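Local coordinates for protein phosphoribosylaminoimidazole-succinocarboxamide synthase (Ehrlichia chaffeensis str. Arkansas, PDB 3KRE) that catalyses the ATP-dependent joining of L-aspartate to carboxyaminoimidazole ribonucleotide, giving SAICAR in the de novo synthesis of purines, at residues Ile114-Ala119 with Ile192-Phe197; Pro137-Tyr142 with Leu175-Asn180; Ile69-Ile74 with Ser219-Arg224; Lys232-Asp237 with Tyr250-His255. All coordinates share one frame; numbering follows the deposited sequence.

Interaction 1: Ile114-Ala119 with Ile192-Phe197. With EDO (1,2-ethanediol), chain G.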
# COMPACT_ATOMS: atom_id res chain seq x y z
N ILE A 114 -3.52 3.19 -8.05
CA ILE A 114 -3.08 4.35 -8.81
C ILE A 114 -1.95 3.88 -9.73
O ILE A 114 -0.95 3.32 -9.28
CB ILE A 114 -2.57 5.50 -7.89
CG1 ILE A 114 -3.65 5.94 -6.90
CG2 ILE A 114 -2.21 6.68 -8.73
CD1 ILE A 114 -3.73 5.09 -5.64
N ARG A 115 -2.12 4.11 -11.03
CA ARG A 115 -1.14 3.63 -12.04
C ARG A 115 -0.53 4.79 -12.82
O ARG A 115 -1.25 5.63 -13.41
CB ARG A 115 -1.84 2.68 -13.02
CG ARG A 115 -2.67 1.56 -12.39
CD ARG A 115 -3.21 0.61 -13.42
NE ARG A 115 -4.03 -0.42 -12.81
CZ ARG A 115 -3.58 -1.56 -12.29
NH1 ARG A 115 -2.29 -1.86 -12.31
NH2 ARG A 115 -4.43 -2.43 -11.78
N ASN A 116 0.82 4.80 -12.85
CA ASN A 116 1.60 5.73 -13.64
C ASN A 116 2.08 5.13 -14.95
O ASN A 116 2.13 5.82 -15.96
CB ASN A 116 2.76 6.29 -12.82
CG ASN A 116 2.28 7.10 -11.64
OD1 ASN A 116 1.46 7.99 -11.81
ND2 ASN A 116 2.77 6.79 -10.46
N LEU A 117 2.49 3.88 -14.90
CA LEU A 117 2.79 3.08 -16.08
C LEU A 117 1.93 1.83 -16.04
O LEU A 117 1.44 1.42 -15.00
CB LEU A 117 4.26 2.68 -16.11
CG LEU A 117 5.36 3.68 -15.74
CD1 LEU A 117 6.74 2.94 -15.87
CD2 LEU A 117 5.32 4.94 -16.59
N ALA A 118 1.76 1.21 -17.20
CA ALA A 118 1.06 -0.06 -17.30
C ALA A 118 1.89 -1.17 -16.68
O ALA A 118 3.08 -1.28 -16.97
CB ALA A 118 0.81 -0.43 -18.75
N ALA A 119 1.25 -2.00 -15.86
CA ALA A 119 1.92 -3.17 -15.30
C ALA A 119 0.88 -4.18 -14.86
O ALA A 119 -0.33 -3.91 -14.90
CB ALA A 119 2.85 -2.76 -14.15
N ILE A 192 14.23 5.90 -8.24
CA ILE A 192 13.22 4.87 -8.32
C ILE A 192 11.96 5.44 -8.95
O ILE A 192 11.54 6.55 -8.61
CB ILE A 192 12.85 4.36 -6.90
CG1 ILE A 192 14.05 3.62 -6.28
CG2 ILE A 192 11.59 3.47 -6.99
CD1 ILE A 192 13.91 3.10 -4.78
N LYS A 193 11.38 4.69 -9.89
CA LYS A 193 10.12 5.07 -10.53
C LYS A 193 8.98 4.38 -9.82
O LYS A 193 8.98 3.15 -9.70
CB LYS A 193 10.11 4.63 -12.00
CG LYS A 193 8.85 4.96 -12.78
CD LYS A 193 8.49 6.47 -12.70
CE LYS A 193 7.20 6.77 -13.47
NZ LYS A 193 6.82 8.24 -13.42
N LEU A 194 8.01 5.17 -9.36
CA LEU A 194 6.79 4.62 -8.78
C LEU A 194 5.86 4.27 -9.92
O LEU A 194 5.26 5.15 -10.54
CB LEU A 194 6.10 5.64 -7.88
CG LEU A 194 4.83 5.22 -7.17
CD1 LEU A 194 5.06 3.98 -6.29
CD2 LEU A 194 4.30 6.41 -6.31
N VAL A 195 5.79 2.98 -10.22
CA VAL A 195 5.04 2.49 -11.38
C VAL A 195 3.53 2.52 -11.10
O VAL A 195 2.73 3.05 -11.86
CB VAL A 195 5.56 1.07 -11.74
CG1 VAL A 195 4.65 0.35 -12.75
CG2 VAL A 195 7.03 1.14 -12.22
N ASP A 196 3.15 1.94 -9.97
CA ASP A 196 1.78 1.95 -9.52
C ASP A 196 1.81 1.62 -8.04
O ASP A 196 2.86 1.27 -7.51
CB ASP A 196 0.88 0.97 -10.30
CG ASP A 196 1.28 -0.52 -10.17
OD1 ASP A 196 1.65 -0.98 -9.09
OD2 ASP A 196 1.17 -1.27 -11.18
N PHE A 197 0.67 1.77 -7.38
CA PHE A 197 0.55 1.40 -5.97
C PHE A 197 -0.90 1.31 -5.54
O PHE A 197 -1.78 1.75 -6.26
CB PHE A 197 1.33 2.37 -5.07
CG PHE A 197 0.81 3.78 -5.09
CD1 PHE A 197 0.10 4.28 -4.02
CD2 PHE A 197 1.07 4.61 -6.14
CE1 PHE A 197 -0.36 5.59 -4.01
CE2 PHE A 197 0.63 5.94 -6.14
CZ PHE A 197 -0.09 6.42 -5.08
C1 EDO G . -0.13 -2.24 -6.69
O1 EDO G . 0.84 -2.71 -7.60
C2 EDO G . -1.29 -3.22 -6.76
O2 EDO G . -1.97 -2.94 -7.97
O HOH W 1 0.04 -0.46 -13.39

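Interaction 2: Pro137-Tyr142 with Leu175-Asn180. With EDO (1,2-ethanediol), chain L.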
# COMPACT_ATOMS: atom_id res chain seq x y z
N PRO A 137 -2.16 9.91 -14.48
CA PRO A 137 -2.36 8.66 -13.69
C PRO A 137 -3.78 8.10 -13.77
O PRO A 137 -4.77 8.86 -13.84
CB PRO A 137 -2.07 9.07 -12.24
CG PRO A 137 -1.36 10.38 -12.32
CD PRO A 137 -1.69 11.03 -13.65
N ILE A 138 -3.86 6.78 -13.72
CA ILE A 138 -5.12 6.07 -13.76
C ILE A 138 -5.44 5.43 -12.40
O ILE A 138 -4.73 4.56 -11.93
CB ILE A 138 -5.12 4.97 -14.85
CG1 ILE A 138 -4.94 5.60 -16.22
CG2 ILE A 138 -6.45 4.17 -14.81
CD1 ILE A 138 -4.72 4.65 -17.37
N ILE A 139 -6.57 5.84 -11.84
CA ILE A 139 -7.10 5.30 -10.63
C ILE A 139 -8.13 4.25 -10.98
O ILE A 139 -9.02 4.50 -11.80
CB ILE A 139 -7.76 6.35 -9.78
CG1 ILE A 139 -6.69 7.30 -9.27
CG2 ILE A 139 -8.51 5.70 -8.59
CD1 ILE A 139 -7.20 8.45 -8.47
N GLU A 140 -7.99 3.10 -10.36
CA GLU A 140 -8.99 2.04 -10.40
C GLU A 140 -9.37 1.61 -8.99
O GLU A 140 -8.51 1.57 -8.09
CB GLU A 140 -8.45 0.86 -11.17
CG GLU A 140 -8.14 1.06 -12.68
CD GLU A 140 -7.61 -0.19 -13.36
OE1 GLU A 140 -6.74 -0.85 -12.76
OE2 GLU A 140 -8.08 -0.53 -14.47
N PHE A 141 -10.65 1.28 -8.79
CA PHE A 141 -11.17 0.85 -7.50
C PHE A 141 -11.50 -0.62 -7.49
O PHE A 141 -12.05 -1.13 -8.46
CB PHE A 141 -12.44 1.63 -7.17
CG PHE A 141 -12.22 3.10 -7.01
CD1 PHE A 141 -11.63 3.59 -5.86
CD2 PHE A 141 -12.61 4.00 -8.01
CE1 PHE A 141 -11.45 4.95 -5.68
CE2 PHE A 141 -12.40 5.38 -7.84
CZ PHE A 141 -11.82 5.85 -6.68
N TYR A 142 -11.19 -1.30 -6.37
CA TYR A 142 -11.54 -2.71 -6.21
C TYR A 142 -12.22 -2.92 -4.88
O TYR A 142 -11.88 -2.30 -3.91
CB TYR A 142 -10.30 -3.60 -6.32
CG TYR A 142 -9.60 -3.47 -7.63
CD1 TYR A 142 -9.81 -4.39 -8.63
CD2 TYR A 142 -8.75 -2.39 -7.88
CE1 TYR A 142 -9.19 -4.28 -9.84
CE2 TYR A 142 -8.13 -2.25 -9.10
CZ TYR A 142 -8.34 -3.22 -10.08
OH TYR A 142 -7.73 -3.10 -11.31
N LEU A 175 -6.92 12.84 -2.77
CA LEU A 175 -5.88 12.38 -1.84
C LEU A 175 -4.96 11.38 -2.52
O LEU A 175 -3.74 11.44 -2.34
CB LEU A 175 -6.50 11.74 -0.57
CG LEU A 175 -7.22 12.68 0.39
CD1 LEU A 175 -7.94 11.87 1.53
CD2 LEU A 175 -6.25 13.76 0.98
N SER A 176 -5.55 10.45 -3.28
CA SER A 176 -4.77 9.44 -4.00
C SER A 176 -3.81 10.07 -4.98
O SER A 176 -2.63 9.67 -5.05
CB SER A 176 -5.70 8.39 -4.67
OG SER A 176 -6.38 7.65 -3.68
N LEU A 177 -4.26 11.05 -5.75
CA LEU A 177 -3.39 11.75 -6.68
C LEU A 177 -2.31 12.59 -5.96
O LEU A 177 -1.18 12.69 -6.44
CB LEU A 177 -4.23 12.63 -7.64
CG LEU A 177 -5.14 11.81 -8.55
CD1 LEU A 177 -6.11 12.69 -9.39
CD2 LEU A 177 -4.24 10.91 -9.46
N LYS A 178 -2.66 13.21 -4.84
CA LYS A 178 -1.69 13.99 -4.07
C LYS A 178 -0.61 13.04 -3.52
O LYS A 178 0.59 13.32 -3.61
CB LYS A 178 -2.37 14.77 -2.94
CG LYS A 178 -1.43 15.59 -2.02
CD LYS A 178 -2.22 16.55 -1.05
CE LYS A 178 -1.28 17.10 0.10
NZ LYS A 178 -1.98 17.96 1.10
N ILE A 179 -1.05 11.91 -2.99
CA ILE A 179 -0.14 10.88 -2.48
C ILE A 179 0.76 10.39 -3.61
O ILE A 179 1.97 10.22 -3.43
CB ILE A 179 -0.93 9.71 -1.79
CG1 ILE A 179 -1.55 10.20 -0.49
CG2 ILE A 179 -0.00 8.48 -1.53
CD1 ILE A 179 -2.69 9.35 0.08
N ASN A 180 0.17 10.16 -4.80
CA ASN A 180 0.96 9.77 -5.95
C ASN A 180 2.05 10.81 -6.24
O ASN A 180 3.20 10.47 -6.45
CB ASN A 180 0.06 9.57 -7.17
CG ASN A 180 0.82 9.05 -8.41
OD1 ASN A 180 1.74 8.25 -8.30
ND2 ASN A 180 0.41 9.53 -9.60
C1 EDO L . -6.56 12.04 -14.10
O1 EDO L . -5.15 11.75 -13.95
C2 EDO L . -7.07 11.45 -15.42
O2 EDO L . -6.54 10.12 -15.64

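Interaction 3: Ile69-Ile74 with Ser219-Arg224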
# COMPACT_ATOMS: atom_id res chain seq x y z
N ILE A 69 10.26 -6.76 8.38
CA ILE A 69 11.04 -5.74 9.01
C ILE A 69 11.24 -4.59 8.04
O ILE A 69 11.02 -3.42 8.38
CB ILE A 69 12.39 -6.31 9.51
CG1 ILE A 69 12.13 -7.30 10.66
CG2 ILE A 69 13.34 -5.16 9.93
CD1 ILE A 69 13.36 -8.07 11.13
N LEU A 70 11.65 -4.90 6.82
CA LEU A 70 11.87 -3.86 5.85
C LEU A 70 10.57 -3.12 5.48
O LEU A 70 10.56 -1.89 5.38
CB LEU A 70 12.58 -4.40 4.60
CG LEU A 70 13.96 -4.98 4.82
CD1 LEU A 70 14.42 -5.58 3.48
CD2 LEU A 70 14.92 -3.88 5.34
N ASN A 71 9.47 -3.86 5.37
CA ASN A 71 8.17 -3.25 5.06
C ASN A 71 7.70 -2.33 6.20
O ASN A 71 7.21 -1.21 5.95
CB ASN A 71 7.10 -4.32 4.73
CG ASN A 71 7.23 -4.90 3.34
OD1 ASN A 71 6.51 -5.83 2.96
ND2 ASN A 71 8.15 -4.38 2.59
N ASN A 72 7.92 -2.76 7.43
CA ASN A 72 7.63 -1.94 8.60
C ASN A 72 8.39 -0.60 8.55
O ASN A 72 7.80 0.48 8.68
CB ASN A 72 7.98 -2.72 9.87
CG ASN A 72 7.69 -1.95 11.11
OD1 ASN A 72 6.60 -1.34 11.25
ND2 ASN A 72 8.64 -1.95 12.04
N TYR A 73 9.70 -0.69 8.35
CA TYR A 73 10.53 0.52 8.25
C TYR A 73 10.16 1.40 7.05
O TYR A 73 10.04 2.61 7.20
CB TYR A 73 12.00 0.18 8.19
CG TYR A 73 12.56 -0.40 9.48
CD1 TYR A 73 12.15 0.11 10.72
CD2 TYR A 73 13.55 -1.36 9.45
CE1 TYR A 73 12.67 -0.37 11.88
CE2 TYR A 73 14.10 -1.85 10.63
CZ TYR A 73 13.63 -1.35 11.85
OH TYR A 73 14.15 -1.76 13.07
N ILE A 74 9.97 0.80 5.89
CA ILE A 74 9.61 1.57 4.70
C ILE A 74 8.23 2.23 4.88
O ILE A 74 8.07 3.42 4.59
CB ILE A 74 9.61 0.70 3.41
CG1 ILE A 74 11.03 0.30 3.10
CG2 ILE A 74 9.00 1.46 2.22
CD1 ILE A 74 11.18 -0.90 2.07
N SER A 219 4.58 0.05 0.94
CA SER A 219 5.82 -0.70 0.93
C SER A 219 6.02 -1.36 -0.43
O SER A 219 5.14 -1.26 -1.29
CB SER A 219 5.77 -1.77 2.02
OG SER A 219 4.91 -2.84 1.62
N PRO A 220 7.13 -2.10 -0.60
CA PRO A 220 7.28 -2.88 -1.83
C PRO A 220 6.26 -4.02 -1.98
O PRO A 220 6.16 -4.59 -3.05
CB PRO A 220 8.74 -3.36 -1.76
CG PRO A 220 9.41 -2.43 -0.80
CD PRO A 220 8.38 -2.06 0.18
N ASP A 221 5.46 -4.33 -0.94
CA ASP A 221 4.34 -5.25 -1.11
C ASP A 221 3.14 -4.57 -1.80
O ASP A 221 2.25 -5.26 -2.30
CB ASP A 221 3.85 -5.80 0.23
CG ASP A 221 4.57 -7.04 0.65
OD1 ASP A 221 5.66 -7.36 0.10
OD2 ASP A 221 3.99 -7.75 1.49
N THR A 222 3.09 -3.23 -1.75
CA THR A 222 1.91 -2.49 -2.24
C THR A 222 2.23 -1.44 -3.33
O THR A 222 1.31 -0.78 -3.80
CB THR A 222 1.17 -1.79 -1.06
OG1 THR A 222 2.03 -0.79 -0.49
CG2 THR A 222 0.70 -2.85 0.03
N CYS A 223 3.50 -1.29 -3.71
CA CYS A 223 3.95 -0.34 -4.74
C CYS A 223 4.83 -1.09 -5.72
O CYS A 223 5.73 -1.83 -5.30
CB CYS A 223 4.80 0.80 -4.17
SG CYS A 223 4.07 1.71 -2.82
N ARG A 224 4.61 -0.90 -7.01
CA ARG A 224 5.59 -1.36 -8.00
C ARG A 224 6.63 -0.26 -8.12
O ARG A 224 6.29 0.93 -8.28
CB ARG A 224 4.98 -1.63 -9.36
CG ARG A 224 4.22 -2.92 -9.42
CD ARG A 224 3.83 -3.30 -10.84
NE ARG A 224 3.28 -4.62 -10.83
CZ ARG A 224 2.00 -4.95 -10.67
NH1 ARG A 224 1.05 -4.03 -10.58
NH2 ARG A 224 1.68 -6.24 -10.57

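Interaction 4: Lys232-Asp237 with Tyr250-His255. With EDO (1,2-ethanediol), chain H; EDO (1,2-ethanediol), chain D.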
# COMPACT_ATOMS: atom_id res chain seq x y z
N LYS A 232 15.15 -2.39 -13.36
CA LYS A 232 15.05 -3.51 -12.43
C LYS A 232 13.87 -3.29 -11.49
O LYS A 232 13.69 -2.22 -10.96
CB LYS A 232 16.28 -3.58 -11.58
CG LYS A 232 16.48 -4.90 -10.90
CD LYS A 232 17.98 -5.15 -10.82
CE LYS A 232 18.26 -6.38 -10.03
NZ LYS A 232 19.59 -6.26 -9.38
N ARG A 233 13.08 -4.33 -11.31
CA ARG A 233 11.95 -4.33 -10.37
C ARG A 233 12.48 -4.55 -8.98
O ARG A 233 13.31 -5.44 -8.78
CB ARG A 233 10.98 -5.44 -10.75
CG ARG A 233 10.49 -5.35 -12.19
CD ARG A 233 9.29 -6.26 -12.44
NE ARG A 233 8.91 -6.32 -13.85
CZ ARG A 233 7.69 -6.15 -14.37
NH1 ARG A 233 6.63 -5.93 -13.60
NH2 ARG A 233 7.53 -6.23 -15.69
N LEU A 234 12.02 -3.75 -8.02
CA LEU A 234 12.51 -3.82 -6.65
C LEU A 234 11.49 -4.41 -5.68
O LEU A 234 11.83 -4.74 -4.54
CB LEU A 234 12.90 -2.43 -6.17
CG LEU A 234 13.97 -1.80 -7.03
CD1 LEU A 234 14.17 -0.38 -6.56
CD2 LEU A 234 15.27 -2.63 -7.03
N ASP A 235 10.27 -4.60 -6.17
CA ASP A 235 9.11 -4.83 -5.31
C ASP A 235 8.68 -6.31 -5.32
O ASP A 235 9.40 -7.17 -5.83
CB ASP A 235 7.98 -3.94 -5.79
CG ASP A 235 7.62 -4.20 -7.23
OD1 ASP A 235 8.22 -3.54 -8.12
OD2 ASP A 235 6.73 -5.05 -7.48
N LYS A 236 7.47 -6.57 -4.81
CA LYS A 236 6.86 -7.90 -4.75
C LYS A 236 6.82 -8.65 -6.10
O LYS A 236 6.78 -9.87 -6.11
CB LYS A 236 5.44 -7.75 -4.19
CG LYS A 236 4.64 -9.00 -4.10
CD LYS A 236 3.42 -8.75 -3.21
CE LYS A 236 2.52 -9.94 -3.23
NZ LYS A 236 1.37 -9.81 -2.29
N ASP A 237 6.86 -7.92 -7.21
CA ASP A 237 6.98 -8.58 -8.54
C ASP A 237 8.20 -9.48 -8.63
O ASP A 237 8.18 -10.44 -9.40
CB ASP A 237 7.00 -7.61 -9.74
CG ASP A 237 5.60 -7.22 -10.20
OD1 ASP A 237 4.63 -7.91 -9.82
OD2 ASP A 237 5.50 -6.21 -10.93
N TYR A 250 13.85 -5.29 -1.76
CA TYR A 250 13.22 -4.55 -0.66
C TYR A 250 14.28 -3.79 0.13
O TYR A 250 14.04 -2.66 0.55
CB TYR A 250 12.48 -5.48 0.30
CG TYR A 250 11.19 -6.09 -0.23
CD1 TYR A 250 10.05 -6.08 0.56
CD2 TYR A 250 11.09 -6.63 -1.50
CE1 TYR A 250 8.84 -6.63 0.10
CE2 TYR A 250 9.87 -7.18 -1.97
CZ TYR A 250 8.77 -7.21 -1.14
OH TYR A 250 7.59 -7.74 -1.60
N ARG A 251 15.45 -4.40 0.32
CA ARG A 251 16.54 -3.73 1.04
C ARG A 251 17.10 -2.56 0.25
O ARG A 251 17.43 -1.51 0.83
CB ARG A 251 17.68 -4.69 1.38
CG ARG A 251 18.52 -4.19 2.55
CD ARG A 251 19.66 -5.14 2.87
NE ARG A 251 19.14 -6.37 3.48
CZ ARG A 251 19.22 -7.60 2.96
NH1 ARG A 251 19.82 -7.82 1.79
NH2 ARG A 251 18.72 -8.61 3.64
N GLU A 252 17.19 -2.69 -1.06
CA GLU A 252 17.58 -1.54 -1.88
C GLU A 252 16.62 -0.35 -1.69
O GLU A 252 17.07 0.81 -1.57
CB GLU A 252 17.67 -1.95 -3.35
CG GLU A 252 18.02 -0.84 -4.35
CD GLU A 252 18.43 -1.33 -5.75
OE1 GLU A 252 18.85 -2.51 -5.90
OE2 GLU A 252 18.40 -0.51 -6.70
N VAL A 253 15.32 -0.62 -1.67
CA VAL A 253 14.35 0.45 -1.47
C VAL A 253 14.61 1.08 -0.08
O VAL A 253 14.70 2.32 0.06
CB VAL A 253 12.89 -0.04 -1.56
CG1 VAL A 253 11.88 1.10 -1.18
CG2 VAL A 253 12.61 -0.62 -2.95
N ALA A 254 14.76 0.24 0.93
CA ALA A 254 15.02 0.76 2.28
C ALA A 254 16.30 1.59 2.37
O ALA A 254 16.33 2.65 3.01
CB ALA A 254 15.06 -0.35 3.30
N HIS A 255 17.35 1.11 1.73
CA HIS A 255 18.60 1.83 1.75
C HIS A 255 18.52 3.16 1.08
O HIS A 255 19.02 4.15 1.61
CB HIS A 255 19.70 1.01 1.12
CG HIS A 255 20.13 -0.14 1.96
ND1 HIS A 255 20.90 -1.17 1.46
CD2 HIS A 255 19.91 -0.43 3.26
CE1 HIS A 255 21.13 -2.05 2.43
NE2 HIS A 255 20.55 -1.61 3.53
C1 EDO H . 17.34 -5.36 -6.61
O1 EDO H . 18.38 -4.84 -7.45
C2 EDO H . 17.35 -6.88 -6.47
O2 EDO H . 18.70 -7.33 -6.26
C1 EDO D . 2.41 -4.61 -5.31
O1 EDO D . 1.55 -5.03 -6.34
C2 EDO D . 3.80 -4.32 -5.85
O2 EDO D . 4.31 -5.46 -6.52

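Interaction 1: Ile114-Ala119 with Ile192-Phe197
In the antiparallel sheet of this SAICAR synthetase, strand 110-115 ends against the start of strand 192-204, with Ile114 and Phe197 as a hydrogen-bonded pair and Arg115 and Asp196 as the non-hydrogen-bonded pair beside it. Ile114 N gives a nearly straight bond (170°) to Phe197 O at 2.9 Å, and Phe197 N returns one to Ile114 O. Past these pairs, Val195 O takes two donors, Asn116 N at 2.8 Å and Leu117 N at 3.2 Å, the latter on a lone pair, so one carbonyl grips the turning chain. Asn116 ND2 reaches Leu194 O at 3.0 Å from above its carbonyl plane and also bonds Asn180 OD1. With chi1 at 64°, the Phe197 ring turns one face to Ile114, whose CB makes a CH-pi contact. Arg115 NH1 and Asp196 OD2 form a long salt bridge of 3.7 Å, the guanidinium and carboxylate planes almost perpendicular. A water accepts from Arg115 NH1 and donates to Asp196 OD2 (2.6 Å) and Leu117 O. Stronger salt-bridge partners lie outside: Glu140 for Arg115, Arg224 for Asp196. The whole is an antiparallel strand pair in which strand 110-115 gives way to a corner at Asn116 while strand 192-204 runs on.

Interaction 2: Pro137-Tyr142 with Leu175-Asn180
An amide nitrogen lies against a proline ring here: Asn180 ND2 sits 3.4 Å from Pro137 CG, a packing contact, while the polar end of Asn180 is engaged elsewhere, OD1 accepting from Asn116 ND2. The contact is helix-on-sheet packing in the SAICAR synthetase fold, helix 166-189 lying across strand 133-143. The short segments run at 133° to each other, their axes 10.1 Å apart at closest approach. Asn180 holds CG opposite its backbone N (chi1 -176°), which carries the amide toward the strand, against CG and CB of Pro137. Leu177 spans both strand residues: its CD2 methyl meets Pro137 CB at 4.0 Å, and its CG meets the CD1 tip of Ile139 at 3.9 Å. That extended Ile139 branch (chi2 177°) also comes to Ser176 CB, at 4.1 Å, so one methyl touches two successive helix residues. Ser176 turns its hydroxyl back to Ile172 O, leaving CB as the part that meets the strand. On the strand, Ile139 CG2 lies over one face of the Phe141 ring, which in turn packs on Leu169 and Ile172. A 1,2-ethanediol, probably from the crystallisation liquor, donates through both hydroxyls to Pro137 O, with its O2 2.8 Å away.

Interaction 3: Ile69-Ile74 with Ser219-Arg224
The CD1 methyl of Ile74 meets the Pro220 ring end-on, 3.6 Å from its CD, where helix 67-84 packs on the ST turn that leads into strand 223-227. The CG2 branch of Ile74 lies over the backbone of Ser219, its nearest atom being CA at 4.1 Å. One helical turn earlier, the Asn71 side chain slides past Pro220 in the opposite direction and crosses Asp221 at about a right angle, with the amide and carboxylate planes 76° apart. Asn71 CG packs 3.5 Å from Ser219 OG. In the ST turn behind this first shell, Ser219 OG accepts from Asp221 N, and the same hydroxyl bonds Glu217 OE1. The hydroxyl can take the turn's N-H because chi1 of 74° sets OG between the backbone N and the carbonyl carbon. Further out, Asp221 OD2 pairs with Lys67 NZ in a salt bridge and OD1 bonds Tyr250 OH, which fixes the carboxylate between two helices, 67-84 and 246-257. Ser219 O accepts from Thr222 N, and more weakly from Cys223 N, drawing the chain round toward the strand. Ser219 N also bonds Thr222 OG1, at 3.0 Å with an angle of 164°.

Interaction 4: Lys232-Asp237 with Tyr250-His255
Leu234 and Val253 make the apolar part of the contact between loop residues 232-237 and helix 246-257. Leu234 points at the helix and meets Val253 through CB and CD1, CB lying 3.7 Å from Val253 CG2. Its CD2 methyl rests on the carboxylate carbon of Glu252, at 3.6 Å, the two side chains crossing at about a right angle.

Tyr250 adds van der Waals packing on the loop backbone. It starts away from the loop, but its ring swings back: CE2 comes to 3.7 Å from Asp235 C, and OH to 3.2 Å from Lys236 CA. The phenol oxygen takes its bond outside the pair, with Asp221 OD1; the Lys236 side chain points the same way as Tyr250, its CB near that oxygen, and its end leads away.

Among polar bonds, Asp235 OD2 accepts from Asp237 N at 2.9 Å, met from above the carboxylate plane, with chi1 of 58° bringing the group round to the turn. OD1 accepts from Leu225 N. Arg233 NH1 forms a salt bridge with Asp237 OD2 at 2.9 Å, in the guanidinium plane; Arg224 NE is a second partner of that oxygen.

Bound 1,2-ethanediol, probably from the crystallisation liquor, links Lys232 and Glu252: one molecule accepts from Lys232 NZ and donates to Glu252 OE1. A second donates to Asp235 OD2. The arrangement is a loop packed on a helix flank, with an aspartate making the capping bond at the entry to helix 237-240.

From the N terminus, helix 67-84 supplies the first half of interaction 3, which closes only at the turn 219-224 and so makes the widest loop. Within it lies interaction 1, joining strand 110-115 to strand 192-204, and inside that again interaction 2, where strand 133-143 meets helix 166-189. Interaction 4 follows in series, closing the short span from 232-237 to helix 246-257; no two loops cross. Arg115 with Glu140 and Asn116 with Asn180 couple interactions 1 and 2. Arg224 bridges three contacts, pairing with Asp196 of interaction 1 and Asp237 of interaction 4. Together they tie the main sheet to helices 166-189, 67-84 and 246-257.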